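Local coordinates for protein Glucose/sorbosone dehydrogenases (Escherichia coli K12, PDB 2G8S) that belongs to the glucose/sorbosone dehydrogenase family, folds as a beta-propeller and carries a bound calcium ion, at residues A238-N243 against T260-F265; V301-V306 against T312-I317. All coordinates share one frame; numbering follows the deposited sequence. Where two conformers were deposited one is given.

Interaction 1. Residues A238-N243 against T260-F265. With EDO (1,2-ethanediol), chain N; EDO (1,2-ethanediol), chain E.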
# COMPACT_ATOMS: atom_id res chain seq x y z
N ALA A 238 0.59 5.76 21.16
CA ALA A 238 0.41 7.14 20.68
C ALA A 238 -0.57 7.09 19.53
O ALA A 238 -0.43 6.26 18.62
CB ALA A 238 1.75 7.75 20.23
N THR A 239 -1.57 7.96 19.56
CA THR A 239 -2.53 8.06 18.46
C THR A 239 -3.17 9.44 18.40
O THR A 239 -3.39 10.08 19.44
CB THR A 239 -3.62 6.96 18.55
OG1 THR A 239 -4.49 7.05 17.41
CG2 THR A 239 -4.42 7.11 19.82
N TRP A 240 -3.46 9.89 17.18
CA TRP A 240 -4.24 11.09 16.97
C TRP A 240 -5.72 10.79 16.80
O TRP A 240 -6.51 11.70 16.57
CB TRP A 240 -3.71 11.86 15.76
CG TRP A 240 -2.42 12.56 16.04
CD1 TRP A 240 -1.17 12.17 15.64
CD2 TRP A 240 -2.24 13.76 16.79
NE1 TRP A 240 -0.22 13.06 16.09
CE2 TRP A 240 -0.86 14.06 16.79
CE3 TRP A 240 -3.13 14.64 17.44
CZ2 TRP A 240 -0.34 15.19 17.43
CZ3 TRP A 240 -2.61 15.77 18.08
CH2 TRP A 240 -1.22 16.03 18.07
N GLY A 241 -6.09 9.52 16.93
CA GLY A 241 -7.48 9.11 16.85
C GLY A 241 -8.04 8.68 18.19
O GLY A 241 -7.34 8.71 19.21
N ILE A 242 -9.31 8.29 18.18
CA ILE A 242 -9.96 7.75 19.36
C ILE A 242 -10.62 6.42 18.99
O ILE A 242 -10.64 6.04 17.82
CB ILE A 242 -11.01 8.74 19.96
CG1 ILE A 242 -12.08 9.11 18.92
CG2 ILE A 242 -10.30 9.97 20.55
CD1 ILE A 242 -13.12 10.13 19.42
N ASN A 243 -11.15 5.70 19.97
CA ASN A 243 -11.88 4.48 19.65
C ASN A 243 -13.21 4.85 18.99
O ASN A 243 -13.67 5.98 19.11
CB ASN A 243 -12.09 3.61 20.90
CG ASN A 243 -12.16 2.13 20.57
OD1 ASN A 243 -12.24 1.75 19.41
ND2 ASN A 243 -12.12 1.30 21.60
N THR A 260 8.59 7.77 20.80
CA THR A 260 7.86 7.44 19.57
C THR A 260 7.90 8.62 18.60
O THR A 260 7.97 9.78 19.01
CB THR A 260 6.38 7.07 19.85
OG1 THR A 260 5.63 8.23 20.20
CG2 THR A 260 6.26 6.04 20.98
N GLU A 261 7.82 8.30 17.31
CA GLU A 261 7.97 9.28 16.24
C GLU A 261 6.62 9.77 15.77
O GLU A 261 5.68 8.97 15.56
CB GLU A 261 8.68 8.62 15.06
CG GLU A 261 10.13 8.29 15.32
CD GLU A 261 10.96 9.55 15.45
OE1 GLU A 261 11.11 10.27 14.44
OE2 GLU A 261 11.43 9.84 16.55
N GLN A 262 6.53 11.08 15.55
CA GLN A 262 5.32 11.71 15.04
C GLN A 262 5.17 11.55 13.52
O GLN A 262 6.17 11.44 12.79
CB GLN A 262 5.30 13.20 15.40
CG GLN A 262 4.93 13.47 16.86
CD GLN A 262 3.50 13.07 17.16
OE1 GLN A 262 2.57 13.59 16.56
NE2 GLN A 262 3.33 12.14 18.08
N PRO A 263 3.91 11.55 13.04
CA PRO A 263 3.69 11.60 11.59
C PRO A 263 4.01 12.99 11.06
O PRO A 263 4.07 13.95 11.83
CB PRO A 263 2.19 11.33 11.47
CG PRO A 263 1.62 11.91 12.75
CD PRO A 263 2.65 11.55 13.80
N VAL A 264 4.23 13.10 9.75
CA VAL A 264 4.40 14.41 9.15
C VAL A 264 3.06 15.06 8.80
O VAL A 264 3.00 16.24 8.51
CB VAL A 264 5.35 14.39 7.93
CG1 VAL A 264 6.73 13.91 8.36
CG2 VAL A 264 4.79 13.53 6.80
N PHE A 265 1.99 14.26 8.82
CA PHE A 265 0.63 14.77 8.64
C PHE A 265 -0.33 13.82 9.31
O PHE A 265 -0.13 12.61 9.31
CB PHE A 265 0.29 14.89 7.15
CG PHE A 265 -0.83 15.85 6.85
CD1 PHE A 265 -0.55 17.19 6.62
CD2 PHE A 265 -2.16 15.43 6.84
CE1 PHE A 265 -1.57 18.10 6.36
CE2 PHE A 265 -3.19 16.33 6.59
CZ PHE A 265 -2.90 17.67 6.35
C1 EDO N . -11.17 12.04 16.45
O1 EDO N . -11.75 13.34 16.28
C2 EDO N . -9.66 12.12 16.28
O2 EDO N . -9.06 12.60 17.50
C1 EDO E . -2.41 5.22 13.30
O1 EDO E . -1.31 4.53 13.93
C2 EDO E . -3.45 5.55 14.36
O2 EDO E . -2.83 6.24 15.44
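Trp240 meets Gln262 and Pro263 inside the long, irregular excursion that joins strands 222-225 and 265-267 of one beta-propeller blade, near the calcium ion bound through Glu223 and Tyr233. The indole N-H does the polar work: NE1 of Trp240 donates to OE1 of Gln262 at 2.9 Å. The oxygen lies close to the indole plane and receives the proton in its own carbonyl plane, on a lone pair, but the bond is bent, with an N-H...O angle of 145°. Ring and amide are nearly perpendicular, their planes 78° apart. Gln262 reaches this position by folding: its chain bends at chi2 (-66°), which brings the amide back toward the tryptophan. The other end of the amide is fixed too, since NE2 bonds to the carbonyl of Glu255; both ends of the group are therefore used and its flip is set. Beside the hydrogen bond, Pro263 approaches the same pyrrole edge, its CG 4.0 Å from CD1 of Trp240, while its ring also rests on Glu223 and Asn225. Tyr266 stacks on the indole.

At the N-terminal ends of the two segments, Ala238 points its methyl at Thr260, CB to OG1 3.9 Å, a simple van der Waals touch; that hydroxyl is hydrogen-bonded to the carbonyl of Val257. Within 238-243, an ST turn shapes the backbone just past Thr239. With the hydroxyl swung anti to its own N, OG1 accepts from the backbone N of Gly241 at 3.0 Å. The same oxygen is hydrogen-bonded to a 1,2-ethanediol, whose O2 is 2.7 Å from Thr239 OG1. A second 1,2-ethanediol donates from its O2 to the carbonyl O of Trp240, at 2.9 Å.

Interaction 2. Residues V301-V306 against T312-I317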
# COMPACT_ATOMS: atom_id res chain seq x y z
N VAL A 301 -9.88 11.88 -4.03
CA VAL A 301 -8.42 11.94 -3.98
C VAL A 301 -7.98 13.24 -3.32
O VAL A 301 -8.47 14.33 -3.65
CB VAL A 301 -7.80 11.78 -5.39
CG1 VAL A 301 -6.30 12.13 -5.39
CG2 VAL A 301 -8.04 10.35 -5.91
N ILE A 302 -7.06 13.11 -2.37
CA ILE A 302 -6.48 14.26 -1.70
C ILE A 302 -5.28 14.75 -2.49
O ILE A 302 -4.38 13.97 -2.81
CB ILE A 302 -6.05 13.90 -0.27
CG1 ILE A 302 -7.14 13.08 0.46
CG2 ILE A 302 -5.73 15.17 0.52
CD1 ILE A 302 -6.65 12.51 1.78
N VAL A 303 -5.26 16.05 -2.78
CA VAL A 303 -4.15 16.66 -3.50
C VAL A 303 -3.32 17.42 -2.47
O VAL A 303 -3.85 18.31 -1.79
CB VAL A 303 -4.62 17.63 -4.58
CG1 VAL A 303 -3.43 18.13 -5.39
CG2 VAL A 303 -5.62 16.95 -5.49
N MSE A 304 -2.04 17.08 -2.37
CA MSE A 304 -1.19 17.70 -1.36
C MSE A 304 0.06 18.30 -1.97
O MSE A 304 0.57 17.79 -2.97
CB MSE A 304 -0.81 16.69 -0.28
CG MSE A 304 -2.01 15.93 0.26
SE MSE A 304 -1.60 14.88 1.77
CE MSE A 304 -1.64 16.33 3.11
N SER A 305 0.53 19.39 -1.36
CA SER A 305 1.78 20.03 -1.77
C SER A 305 2.91 19.43 -0.95
O SER A 305 2.83 19.39 0.29
CB SER A 305 1.71 21.54 -1.49
OG SER A 305 0.87 22.19 -2.42
N VAL A 306 3.94 18.93 -1.63
CA VAL A 306 5.08 18.33 -0.95
C VAL A 306 6.20 19.38 -0.87
O VAL A 306 6.55 19.99 -1.88
CB VAL A 306 5.61 17.09 -1.71
CG1 VAL A 306 6.82 16.47 -0.97
CG2 VAL A 306 4.51 16.06 -1.85
N THR A 312 1.26 19.69 2.90
CA THR A 312 0.02 20.41 3.22
C THR A 312 -1.08 20.00 2.25
O THR A 312 -0.78 19.55 1.13
CB THR A 312 0.20 21.95 3.18
OG1 THR A 312 0.66 22.36 1.89
CG2 THR A 312 1.19 22.41 4.25
N GLU A 313 -2.33 20.14 2.66
CA GLU A 313 -3.45 19.70 1.82
C GLU A 313 -3.95 20.85 0.94
O GLU A 313 -4.39 21.88 1.45
CB GLU A 313 -4.59 19.13 2.69
CG GLU A 313 -5.75 18.60 1.86
CD GLU A 313 -6.73 17.71 2.62
OE1 GLU A 313 -6.30 16.94 3.51
OE2 GLU A 313 -7.93 17.74 2.28
N ASP A 314 -3.88 20.66 -0.38
CA ASP A 314 -4.41 21.66 -1.32
C ASP A 314 -5.92 21.59 -1.40
O ASP A 314 -6.61 22.62 -1.50
CB ASP A 314 -3.89 21.43 -2.73
CG ASP A 314 -2.40 21.61 -2.87
OD1 ASP A 314 -1.69 21.94 -1.89
OD2 ASP A 314 -1.94 21.42 -4.01
N GLY A 315 -6.45 20.37 -1.40
CA GLY A 315 -7.87 20.15 -1.59
C GLY A 315 -8.14 18.76 -2.11
O GLY A 315 -7.30 17.87 -1.97
N ARG A 316 -9.33 18.57 -2.68
CA ARG A 316 -9.80 17.26 -3.11
C ARG A 316 -10.23 17.28 -4.56
O ARG A 316 -10.71 18.31 -5.07
CB ARG A 316 -11.01 16.83 -2.27
CG ARG A 316 -10.79 16.83 -0.76
CD ARG A 316 -9.71 15.83 -0.33
NE ARG A 316 -9.54 15.80 1.12
CZ ARG A 316 -10.04 14.87 1.92
NH1 ARG A 316 -10.75 13.85 1.43
NH2 ARG A 316 -9.82 14.94 3.24
N ILE A 317 -10.05 16.15 -5.23
CA ILE A 317 -10.56 15.93 -6.59
C ILE A 317 -11.35 14.62 -6.64
O ILE A 317 -11.20 13.76 -5.77
CB ILE A 317 -9.43 15.98 -7.66
CG1 ILE A 317 -8.40 14.87 -7.43
CG2 ILE A 317 -8.77 17.38 -7.69
CD1 ILE A 317 -7.34 14.74 -8.52
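The beta hairpin of strands 300-307 and 310-317 makes up the last two strands of a four-stranded antiparallel propeller blade, 310-317 being the outermost, and it is interrupted by a classic bulge. Asp314 and Gly315 both face Val303, whose carbonyl O takes a 2.7 Å bond from Asp314 N and a weak one from Gly315 N. Regular pairing flanks the bulge: Val301 with Ile317 on one side, Ser305 with Thr312 on the other.

The bulge also turns Asp314 toward the partner strand, where its OD1 accepts from Ser305 OG at 2.6 Å through the syn lone pair. Lys290 reaches both side chains, with a salt bridge to Asp314 OD2 and a hydrogen bond to the serine hydroxyl. The same face carries Val301, Val303 and Ile317; CG2 of Val303 meets CG2 of Ile317 at 3.9 Å.

On the face of Ile302 and Met304, a selenomethionine, Arg316 bends at chi2 (-63°) and lies alongside Ile302, whose CG1 sits 3.5 Å above the guanidinium plane, toward its rim. Arg316 NE donates almost straight to Glu313 OE2 at 2.8 Å, a salt bridge within 312-317, although it meets the carboxylate from above its plane. CG2 of Ile302 presses on Glu313 CD at 3.4 Å. Because Arg316 NH1 also bridges to Asp298 and Asp300, the three acids probably balance the guanidinium charge and hold its orientation.

In the fold
Following the chain, interaction 1 comes first: strand 222-225 leads into a long loop, and 238-243 is met by 260-265 just as that loop returns to its blade, closing a coil of 16 intervening residues beside the calcium ion. Interaction 2 opens later, as the tight hairpin closing the next blade, so the two are in series, neither nested nor crossed. Their centres lie about 20 Å apart, yet they touch at Phe265, where the loop becomes strand 265-267: its ring packs against Thr312 and Glu313, and against Met304 in the conformer given. Trp267, farther along that strand, bonds to Glu313. Neighbouring blades are thus joined where the calcium-side loop ends.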